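Local coordinates for putative cell invasion protein with MAC/Perforin domain (Bacteroides thetaiotaomicron VPI-5482, PDB 3KK7) that is of unconfirmed function but, as a MACPF-family protein of a human gut symbiont, probably acts at membranes, perhaps by forming pores, at residues 106-109 with 113-116; 194-199 with 348-353; 356-361 with 404-409. All coordinates share one frame; numbering follows the deposited sequence.

Interaction 1. Residues 106-109 with 113-116; sequences LSYS and RLEK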
loop_
_atom_site.group_PDB
_atom_site.type_symbol
_atom_site.label_atom_id
_atom_site.label_comp_id
_atom_site.label_asym_id
_atom_site.label_seq_id
_atom_site.Cartn_x
_atom_site.Cartn_y
_atom_site.Cartn_z
ATOM N N LEU A 106 12.913 19.829 -11.989
ATOM C CA LEU A 106 11.596 19.578 -12.559
ATOM C C LEU A 106 10.737 20.836 -12.453
ATOM O O LEU A 106 10.618 21.411 -11.384
ATOM C CB LEU A 106 10.917 18.437 -11.809
ATOM C CG LEU A 106 9.592 17.950 -12.379
ATOM C CD1 LEU A 106 9.809 17.423 -13.823
ATOM C CD2 LEU A 106 9.028 16.882 -11.431
ATOM N N SER A 107 10.141 21.244 -13.560
ATOM C CA SER A 107 9.184 22.322 -13.562
ATOM C C SER A 107 7.826 21.764 -13.942
ATOM O O SER A 107 7.727 20.944 -14.856
ATOM C CB SER A 107 9.569 23.348 -14.591
ATOM O OG SER A 107 10.866 23.833 -14.355
ATOM N N TYR A 108 6.781 22.247 -13.267
ATOM C CA TYR A 108 5.435 21.751 -13.471
ATOM C C TYR A 108 4.385 22.810 -13.164
ATOM O O TYR A 108 4.364 23.396 -12.084
ATOM C CB TYR A 108 5.209 20.450 -12.671
ATOM C CG TYR A 108 5.431 20.486 -11.159
ATOM C CD1 TYR A 108 6.717 20.521 -10.609
ATOM C CD2 TYR A 108 4.343 20.420 -10.275
ATOM C CE1 TYR A 108 6.917 20.541 -9.200
ATOM C CE2 TYR A 108 4.518 20.423 -8.883
ATOM C CZ TYR A 108 5.800 20.485 -8.346
ATOM O OH TYR A 108 5.950 20.478 -6.974
ATOM N N SER A 109 3.521 23.037 -14.149
ATOM C CA SER A 109 2.429 24.013 -14.074
ATOM C C SER A 109 1.240 23.532 -13.293
ATOM O O SER A 109 0.316 24.310 -13.041
ATOM C CB SER A 109 1.912 24.346 -15.472
ATOM O OG SER A 109 2.873 25.089 -16.188
ATOM N N ARG A 113 1.028 17.537 -14.223
ATOM C CA ARG A 113 2.331 17.740 -14.845
ATOM C C ARG A 113 3.480 17.354 -13.901
ATOM O O ARG A 113 4.578 17.147 -14.378
ATOM C CB ARG A 113 2.511 19.186 -15.295
ATOM C CG ARG A 113 1.438 19.711 -16.278
ATOM C CD ARG A 113 1.667 19.322 -17.690
ATOM N NE ARG A 113 3.033 19.596 -18.115
ATOM C CZ ARG A 113 3.564 19.151 -19.248
ATOM N NH1 ARG A 113 2.825 18.432 -20.098
ATOM N NH2 ARG A 113 4.826 19.438 -19.543
ATOM N N LEU A 114 3.230 17.286 -12.587
ATOM C CA LEU A 114 4.232 16.841 -11.602
ATOM C C LEU A 114 4.936 15.548 -12.044
ATOM O O LEU A 114 6.151 15.372 -11.842
ATOM C CB LEU A 114 3.574 16.616 -10.229
ATOM C CG LEU A 114 4.448 16.082 -9.090
ATOM C CD1 LEU A 114 5.761 16.897 -8.857
ATOM C CD2 LEU A 114 3.609 16.022 -7.801
ATOM N N GLU A 115 4.151 14.671 -12.671
ATOM C CA GLU A 115 4.635 13.387 -13.158
ATOM C C GLU A 115 4.963 13.348 -14.667
ATOM O O GLU A 115 5.098 12.285 -15.249
ATOM C CB GLU A 115 3.626 12.296 -12.771
ATOM C CG GLU A 115 3.812 11.832 -11.349
ATOM C CD GLU A 115 5.145 11.120 -11.157
ATOM O OE1 GLU A 115 5.282 9.951 -11.610
ATOM O OE2 GLU A 115 6.064 11.747 -10.575
ATOM N N LYS A 116 5.150 14.497 -15.285
ATOM C CA LYS A 116 5.508 14.542 -16.704
ATOM C C LYS A 116 6.759 13.709 -17.044
ATOM O O LYS A 116 6.852 13.215 -18.154
ATOM C CB LYS A 116 5.718 15.987 -17.189
ATOM C CG LYS A 116 7.017 16.679 -16.699
ATOM C CD LYS A 116 7.052 18.125 -17.150
ATOM C CE LYS A 116 8.395 18.754 -16.933
ATOM N NZ LYS A 116 8.459 20.139 -17.527
HETATM O O HOH W 1 10.939 20.510 -16.096
#

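Interaction 2. Residues 194-199 with 348-353; sequences DALYNS and DFILEE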
loop_
_atom_site.group_PDB
_atom_site.type_symbol
_atom_site.label_atom_id
_atom_site.label_comp_id
_atom_site.label_asym_id
_atom_site.label_seq_id
_atom_site.Cartn_x
_atom_site.Cartn_y
_atom_site.Cartn_z
ATOM N N ASP A 194 0.708 -7.811 13.434
ATOM C CA ASP A 194 -0.336 -7.253 14.281
ATOM C C ASP A 194 -1.314 -6.381 13.504
ATOM O O ASP A 194 -2.513 -6.526 13.661
ATOM C CB ASP A 194 0.255 -6.422 15.420
ATOM C CG ASP A 194 -0.819 -5.852 16.345
ATOM O OD1 ASP A 194 -1.343 -6.610 17.180
ATOM O OD2 ASP A 194 -1.138 -4.649 16.239
ATOM N N ALA A 195 -0.793 -5.472 12.689
ATOM C CA ALA A 195 -1.632 -4.506 11.969
ATOM C C ALA A 195 -2.453 -5.226 10.925
ATOM O O ALA A 195 -3.612 -4.889 10.691
ATOM C CB ALA A 195 -0.793 -3.434 11.352
ATOM N N LEU A 196 -1.871 -6.279 10.365
ATOM C CA LEU A 196 -2.519 -7.084 9.328
ATOM C C LEU A 196 -3.787 -7.753 9.836
ATOM O O LEU A 196 -4.788 -7.767 9.139
ATOM C CB LEU A 196 -1.545 -8.151 8.815
ATOM C CG LEU A 196 -1.691 -8.679 7.384
ATOM C CD1 LEU A 196 -1.512 -7.535 6.349
ATOM C CD2 LEU A 196 -0.664 -9.830 7.144
ATOM N N TYR A 197 -3.735 -8.312 11.039
ATOM C CA TYR A 197 -4.892 -8.994 11.604
ATOM C C TYR A 197 -5.705 -8.219 12.634
ATOM O O TYR A 197 -6.820 -8.618 12.916
ATOM C CB TYR A 197 -4.491 -10.358 12.191
ATOM C CG TYR A 197 -4.307 -11.386 11.112
ATOM C CD1 TYR A 197 -5.405 -12.006 10.540
ATOM C CD2 TYR A 197 -3.047 -11.689 10.616
ATOM C CE1 TYR A 197 -5.255 -12.907 9.512
ATOM C CE2 TYR A 197 -2.888 -12.602 9.598
ATOM C CZ TYR A 197 -3.997 -13.207 9.044
ATOM O OH TYR A 197 -3.864 -14.126 8.027
ATOM N N ASN A 198 -5.190 -7.135 13.194
ATOM C CA ASN A 198 -5.913 -6.458 14.275
ATOM C C ASN A 198 -6.433 -5.071 13.955
ATOM O O ASN A 198 -7.034 -4.429 14.800
ATOM C CB ASN A 198 -5.077 -6.429 15.550
ATOM C CG ASN A 198 -4.800 -7.817 16.081
ATOM O OD1 ASN A 198 -5.670 -8.689 16.065
ATOM N ND2 ASN A 198 -3.586 -8.034 16.545
ATOM N N SER A 199 -6.221 -4.624 12.727
ATOM C CA SER A 199 -6.770 -3.373 12.256
ATOM C C SER A 199 -7.212 -3.621 10.810
ATOM O O SER A 199 -7.018 -4.722 10.274
ATOM C CB SER A 199 -5.735 -2.237 12.384
ATOM O OG SER A 199 -4.649 -2.387 11.489
ATOM N N ASP A 348 2.618 -7.568 -2.110
ATOM C CA ASP A 348 3.670 -8.551 -2.402
ATOM C C ASP A 348 4.273 -9.206 -1.178
ATOM O O ASP A 348 4.927 -10.216 -1.321
ATOM C CB ASP A 348 4.781 -7.940 -3.261
ATOM C CG ASP A 348 4.424 -7.932 -4.737
ATOM O OD1 ASP A 348 3.503 -8.689 -5.131
ATOM O OD2 ASP A 348 5.063 -7.175 -5.512
ATOM N N PHE A 349 4.040 -8.658 0.014
ATOM C CA PHE A 349 4.627 -9.188 1.251
ATOM C C PHE A 349 3.691 -9.968 2.163
ATOM O O PHE A 349 4.048 -10.257 3.296
ATOM C CB PHE A 349 5.306 -8.040 2.009
ATOM C CG PHE A 349 6.492 -7.531 1.283
ATOM C CD1 PHE A 349 6.339 -6.695 0.208
ATOM C CD2 PHE A 349 7.754 -7.975 1.606
ATOM C CE1 PHE A 349 7.419 -6.286 -0.500
ATOM C CE2 PHE A 349 8.848 -7.570 0.880
ATOM C CZ PHE A 349 8.687 -6.728 -0.166
ATOM N N ILE A 350 2.512 -10.327 1.657
ATOM C CA ILE A 350 1.511 -11.068 2.428
ATOM C C ILE A 350 0.959 -12.199 1.594
ATOM O O ILE A 350 0.971 -12.133 0.367
ATOM C CB ILE A 350 0.381 -10.144 2.959
ATOM C CG1 ILE A 350 -0.295 -9.369 1.840
ATOM C CG2 ILE A 350 0.924 -9.137 3.952
ATOM C CD1 ILE A 350 -1.349 -8.442 2.350
ATOM N N LEU A 351 0.512 -13.253 2.266
ATOM C CA LEU A 351 0.039 -14.458 1.589
ATOM C C LEU A 351 -1.457 -14.461 1.301
ATOM O O LEU A 351 -1.912 -15.161 0.385
ATOM C CB LEU A 351 0.334 -15.681 2.454
ATOM C CG LEU A 351 1.770 -15.986 2.763
ATOM C CD1 LEU A 351 1.794 -17.135 3.722
ATOM C CD2 LEU A 351 2.476 -16.325 1.467
ATOM N N GLU A 352 -2.208 -13.699 2.091
ATOM C CA GLU A 352 -3.658 -13.749 2.106
ATOM C C GLU A 352 -4.264 -13.077 0.872
ATOM O O GLU A 352 -4.206 -11.850 0.714
ATOM C CB GLU A 352 -4.196 -13.061 3.387
ATOM C CG GLU A 352 -3.749 -13.704 4.720
ATOM C CD GLU A 352 -2.342 -13.310 5.213
ATOM O OE1 GLU A 352 -1.635 -12.480 4.587
ATOM O OE2 GLU A 352 -1.931 -13.857 6.252
ATOM N N GLU A 353 -4.893 -13.887 0.030
ATOM C CA GLU A 353 -5.607 -13.409 -1.175
ATOM C C GLU A 353 -6.480 -12.176 -0.943
ATOM O O GLU A 353 -6.427 -11.210 -1.697
ATOM C CB GLU A 353 -6.514 -14.535 -1.695
ATOM C CG GLU A 353 -6.466 -14.752 -3.207
ATOM C CD GLU A 353 -5.048 -15.000 -3.708
ATOM O OE1 GLU A 353 -4.387 -15.980 -3.248
ATOM O OE2 GLU A 353 -4.607 -14.170 -4.544
#

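Interaction 3. Residues 356-361 with 404-409; sequences KQRYND and QGDKLI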
loop_
_atom_site.group_PDB
_atom_site.type_symbol
_atom_site.label_atom_id
_atom_site.label_comp_id
_atom_site.label_asym_id
_atom_site.label_seq_id
_atom_site.Cartn_x
_atom_site.Cartn_y
_atom_site.Cartn_z
ATOM N N LYS A 356 -4.485 -9.035 0.024
ATOM C CA LYS A 356 -3.791 -8.583 -1.157
ATOM C C LYS A 356 -4.724 -7.724 -1.987
ATOM O O LYS A 356 -4.425 -6.576 -2.284
ATOM C CB LYS A 356 -3.276 -9.791 -1.959
ATOM C CG LYS A 356 -2.026 -10.468 -1.337
ATOM C CD LYS A 356 -1.743 -11.824 -1.956
ATOM C CE LYS A 356 -0.972 -11.751 -3.252
ATOM N NZ LYS A 356 0.478 -11.534 -2.967
ATOM N N GLN A 357 -5.872 -8.290 -2.317
ATOM C CA GLN A 357 -6.873 -7.608 -3.117
ATOM C C GLN A 357 -7.369 -6.315 -2.456
ATOM O O GLN A 357 -7.488 -5.280 -3.109
ATOM C CB GLN A 357 -8.034 -8.570 -3.372
ATOM C CG GLN A 357 -9.085 -8.123 -4.410
ATOM C CD GLN A 357 -8.453 -7.742 -5.726
ATOM O OE1 GLN A 357 -7.411 -8.297 -6.105
ATOM N NE2 GLN A 357 -9.063 -6.777 -6.433
ATOM N N ARG A 358 -7.618 -6.356 -1.153
ATOM C CA ARG A 358 -8.096 -5.179 -0.430
ATOM C C ARG A 358 -7.085 -4.030 -0.408
ATOM O O ARG A 358 -7.486 -2.879 -0.535
ATOM C CB ARG A 358 -8.531 -5.546 0.992
ATOM C CG ARG A 358 -9.184 -4.396 1.722
ATOM C CD ARG A 358 -10.028 -4.810 2.902
ATOM N NE ARG A 358 -11.228 -5.511 2.454
ATOM C CZ ARG A 358 -12.323 -4.933 1.964
ATOM N NH1 ARG A 358 -12.411 -3.626 1.881
ATOM N NH2 ARG A 358 -13.354 -5.680 1.565
ATOM N N TYR A 359 -5.802 -4.360 -0.208
ATOM C CA TYR A 359 -4.719 -3.421 -0.330
ATOM C C TYR A 359 -4.791 -2.758 -1.701
ATOM O O TYR A 359 -4.821 -1.525 -1.818
ATOM C CB TYR A 359 -3.327 -4.093 -0.160
ATOM C CG TYR A 359 -2.203 -3.205 -0.696
ATOM C CD1 TYR A 359 -1.700 -2.153 0.057
ATOM C CD2 TYR A 359 -1.704 -3.371 -1.975
ATOM C CE1 TYR A 359 -0.707 -1.302 -0.450
ATOM C CE2 TYR A 359 -0.718 -2.545 -2.473
ATOM C CZ TYR A 359 -0.229 -1.500 -1.710
ATOM O OH TYR A 359 0.769 -0.660 -2.227
ATOM N N ASN A 360 -4.823 -3.577 -2.738
ATOM C CA ASN A 360 -4.899 -3.056 -4.104
ATOM C C ASN A 360 -6.138 -2.214 -4.373
ATOM O O ASN A 360 -6.061 -1.106 -4.942
ATOM C CB ASN A 360 -4.777 -4.192 -5.130
ATOM C CG ASN A 360 -3.344 -4.634 -5.305
ATOM O OD1 ASN A 360 -2.536 -3.848 -5.781
ATOM N ND2 ASN A 360 -3.006 -5.854 -4.892
ATOM N N ASP A 361 -7.267 -2.718 -3.936
ATOM C CA ASP A 361 -8.507 -2.019 -4.182
ATOM C C ASP A 361 -8.544 -0.696 -3.381
ATOM O O ASP A 361 -9.136 0.310 -3.817
ATOM C CB ASP A 361 -9.703 -2.918 -3.795
ATOM C CG ASP A 361 -10.080 -3.943 -4.862
ATOM O OD1 ASP A 361 -9.670 -3.833 -6.045
ATOM O OD2 ASP A 361 -10.861 -4.854 -4.496
ATOM N N GLN A 404 -13.110 -7.793 7.510
ATOM C CA GLN A 404 -12.549 -6.783 6.626
ATOM C C GLN A 404 -13.598 -6.411 5.594
ATOM O O GLN A 404 -13.445 -5.445 4.860
ATOM C CB GLN A 404 -11.288 -7.337 5.953
ATOM C CG GLN A 404 -10.134 -7.761 6.902
ATOM C CD GLN A 404 -10.314 -9.118 7.638
ATOM O OE1 GLN A 404 -11.122 -9.969 7.241
ATOM N NE2 GLN A 404 -9.557 -9.305 8.725
ATOM N N GLY A 405 -14.674 -7.194 5.544
ATOM C CA GLY A 405 -15.782 -6.942 4.621
ATOM C C GLY A 405 -15.602 -7.591 3.257
ATOM O O GLY A 405 -16.174 -7.150 2.280
ATOM N N ASP A 406 -14.815 -8.655 3.201
ATOM C CA ASP A 406 -14.632 -9.434 1.983
ATOM C C ASP A 406 -15.777 -10.428 1.942
ATOM O O ASP A 406 -16.261 -10.819 2.988
ATOM C CB ASP A 406 -13.292 -10.179 2.029
ATOM C CG ASP A 406 -12.144 -9.286 2.439
ATOM O OD1 ASP A 406 -11.923 -8.231 1.775
ATOM O OD2 ASP A 406 -11.462 -9.635 3.428
ATOM N N LYS A 407 -16.199 -10.829 0.745
ATOM C CA LYS A 407 -17.257 -11.810 0.586
ATOM C C LYS A 407 -16.669 -13.116 0.067
ATOM O O LYS A 407 -16.218 -13.197 -1.072
ATOM C CB LYS A 407 -18.361 -11.285 -0.353
ATOM C CG LYS A 407 -18.788 -9.857 -0.043
ATOM C CD LYS A 407 -20.253 -9.560 -0.316
ATOM C CE LYS A 407 -20.641 -8.170 0.203
ATOM N NZ LYS A 407 -21.857 -8.179 1.075
ATOM N N LEU A 408 -16.665 -14.135 0.925
ATOM C CA LEU A 408 -16.160 -15.453 0.563
ATOM C C LEU A 408 -17.353 -16.350 0.216
ATOM O O LEU A 408 -17.976 -16.968 1.086
ATOM C CB LEU A 408 -15.293 -16.037 1.695
ATOM C CG LEU A 408 -14.239 -15.082 2.303
ATOM C CD1 LEU A 408 -13.417 -15.756 3.414
ATOM C CD2 LEU A 408 -13.332 -14.563 1.210
ATOM N N ILE A 409 -17.664 -16.383 -1.076
ATOM C CA ILE A 409 -18.740 -17.197 -1.631
ATOM C C ILE A 409 -18.331 -18.660 -1.564
ATOM O O ILE A 409 -17.312 -19.022 -2.124
ATOM C CB ILE A 409 -18.981 -16.859 -3.133
ATOM C CG1 ILE A 409 -19.168 -15.362 -3.367
ATOM C CG2 ILE A 409 -20.204 -17.569 -3.660
ATOM C CD1 ILE A 409 -19.089 -14.975 -4.841
HETATM O O HOH W 2 -9.282 -8.028 3.016
#

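Interaction 1. Residues 106-109 with 113-116
Lys116 folds back over the end of strand 93-108 and meets Leu106 and Ser107 with almost its whole length. Its CB lies loosely above one face of the Arg113 guanidinium in its own segment, toward the rim. With CG set between the backbone N and the carbonyl carbon (chi1 73°) and the chain extended beyond, the rest of the side chain runs straight across the strand, sliding past Leu106 in the opposite direction. CG and then CE rest against Leu106 CD1, the CE to CD1 distance being 3.7 Å, while CD passes the carbonyl of Ser107. At the tip, Lys116 NZ donates to Ser107 O at 2.9 Å, tilted somewhat from the carbonyl plane. The same NZ gives a second hydrogen bond, also 2.9 Å, to water 1, which in turn accepts from Ser107 N at 2.8 Å, so that both backbone polar atoms of this serine are linked to one ammonium group.

Deeper down, Leu114 supplies the apolar half. Its CD1 sits over a face of the Tyr108 ring, 3.7 Å from the centroid and 14° off the normal, a CH-pi contact between side chains that lie side by side and point the same way. Leu106 crosses Leu114 at about a right angle, and its CD2 comes within 3.3 Å of Leu114 O.

Leucine and tyrosine suit this greasy underside, and the tyrosine hydroxyl finds Arg139 on helix 133-146. A long, flexible lysine suits the rim because its methylenes pack on one methyl of Leu106 while its ammonium group reaches the strand backbone and Glu240. That glutamate, on helix 236-249, forms salt bridges with both Lys116 and Arg113, and would help offset the two positive charges gathered beside the strand end.

Interaction 2. Residues 194-199 with 348-353
Leu196 and Tyr197, in the last turns of helix 190-198, are the residues that reach across to Ile350 and Glu352. Just ahead of them, Asp194 starts a clasp along the helix: its OD1 accepts from Asn198 ND2 at 2.7 Å, on the side of the helix turned from the contact.

Leu196 comes next and points toward 348-353. Its CG stands roughly opposite the backbone N (chi1 -152°), which brings both methyls forward. CD2 lies 3.6 Å from Ile350 CG2, and CD1 also packs on that branch methyl and, more loosely, on Ile350 CD1. The fork of a leucine fits well against a beta-branched isoleucine. CD2 also lies 3.8 Å from Glu352 OE1, at the boundary between the apolar and the polar parts.

Tyr197 leaves the helix to one side, but its long side chain brings the hydroxyl across to Glu352, which approaches from the opposite direction, and Tyr197 OH donates to Glu352 OE2 over a short 2.6 Å. The oxygen is met from above the carboxylate plane, 35° out of it, while OE2 lies near the plane of the ring, at its edge; the two groups stand 77° apart. A bend at chi2 turns the carboxylate back, allowing OE1 a weak bond from Leu351 N at 3.3 Å. Phe355 meets the Tyr197 ring edge-to-face.

Ser199 is the first residue past the helix, and its OG returns to Ala195 O at 2.8 Å.

All four touching residues are buried. Glu352, at the N-cap position of helix 353-363, therefore has its buried carboxylate served by a phenol donor and a weak backbone N-H, beside the apolar contact of Leu196 with Ile350; the phenol proton would probably ease a negative charge there.

Interaction 3. Residues 356-361 with 404-409
Helix 353-363 and the turn leading into strand 407-411 approach most closely at Arg358 and Asp406, whose CA atoms are still 8.2 Å apart, a gap that a long side chain bridges. Arginine suits the place. Its chain leaves the helix with CG opposite the backbone N and bends at chi3 (-69°), laying the guanidinium against the turn. The grip on the carboxylate is side-on: Arg358 NE and Arg358 NH2 each donate to Asp406 OD1, both at 2.9 Å. The oxygen lies close to the guanidinium plane, whereas both nitrogens reach it from one face of the carboxylate.

A backbone oxygen covers the flat cation as well. Gln404 O sits over the middle of one guanidinium face, 3.1 Å from Arg358 CZ; it makes no hydrogen bond, but its partial negative charge would be favourable there. Gly405, with phi 88° and psi 25°, provides the turn between Gln404 and Asp406, a conformation glycine takes readily.

Asp406 is a good partner because its second oxygen is well held. Water 2 donates to Asp406 OD2 at 2.7 Å and accepts a weak bond from Arg358 NE at 3.2 Å, while Thr402 and Asn354 also bond to OD2. Met201 of helix 201-208 packs on Arg358.

The arrangement is a buried, water-assisted salt bridge that joins helix 353-363, in the MACPF family region, to a beta hairpin: the aspartate lies in the turn 402-406 connecting antiparallel strands 392-401 and 407-411, in the D2 family region, consistent with a link between domains.

How the interactions relate
From the N terminus the three contacts follow one another, and none nests within or crosses another. Interaction 1 closes a tight turn at the end of strand 93-108, beside helices 133-146 and 236-249, which probably belong to the two helix clusters that flank the bent MACPF sheet. Interaction 2 closes a loop of 148 intervening residues, bringing helix 190-198 to the segment before helix 353-363. Interaction 3 then spans 42 residues and joins that same helix to the sheet of strand 407-411. Interactions 2 and 3 have centres about 11 Å apart and touch through Lys356, which bonds weakly to Ile350 O; interaction 1 is remote, its centre about 35 Å from that of interaction 2.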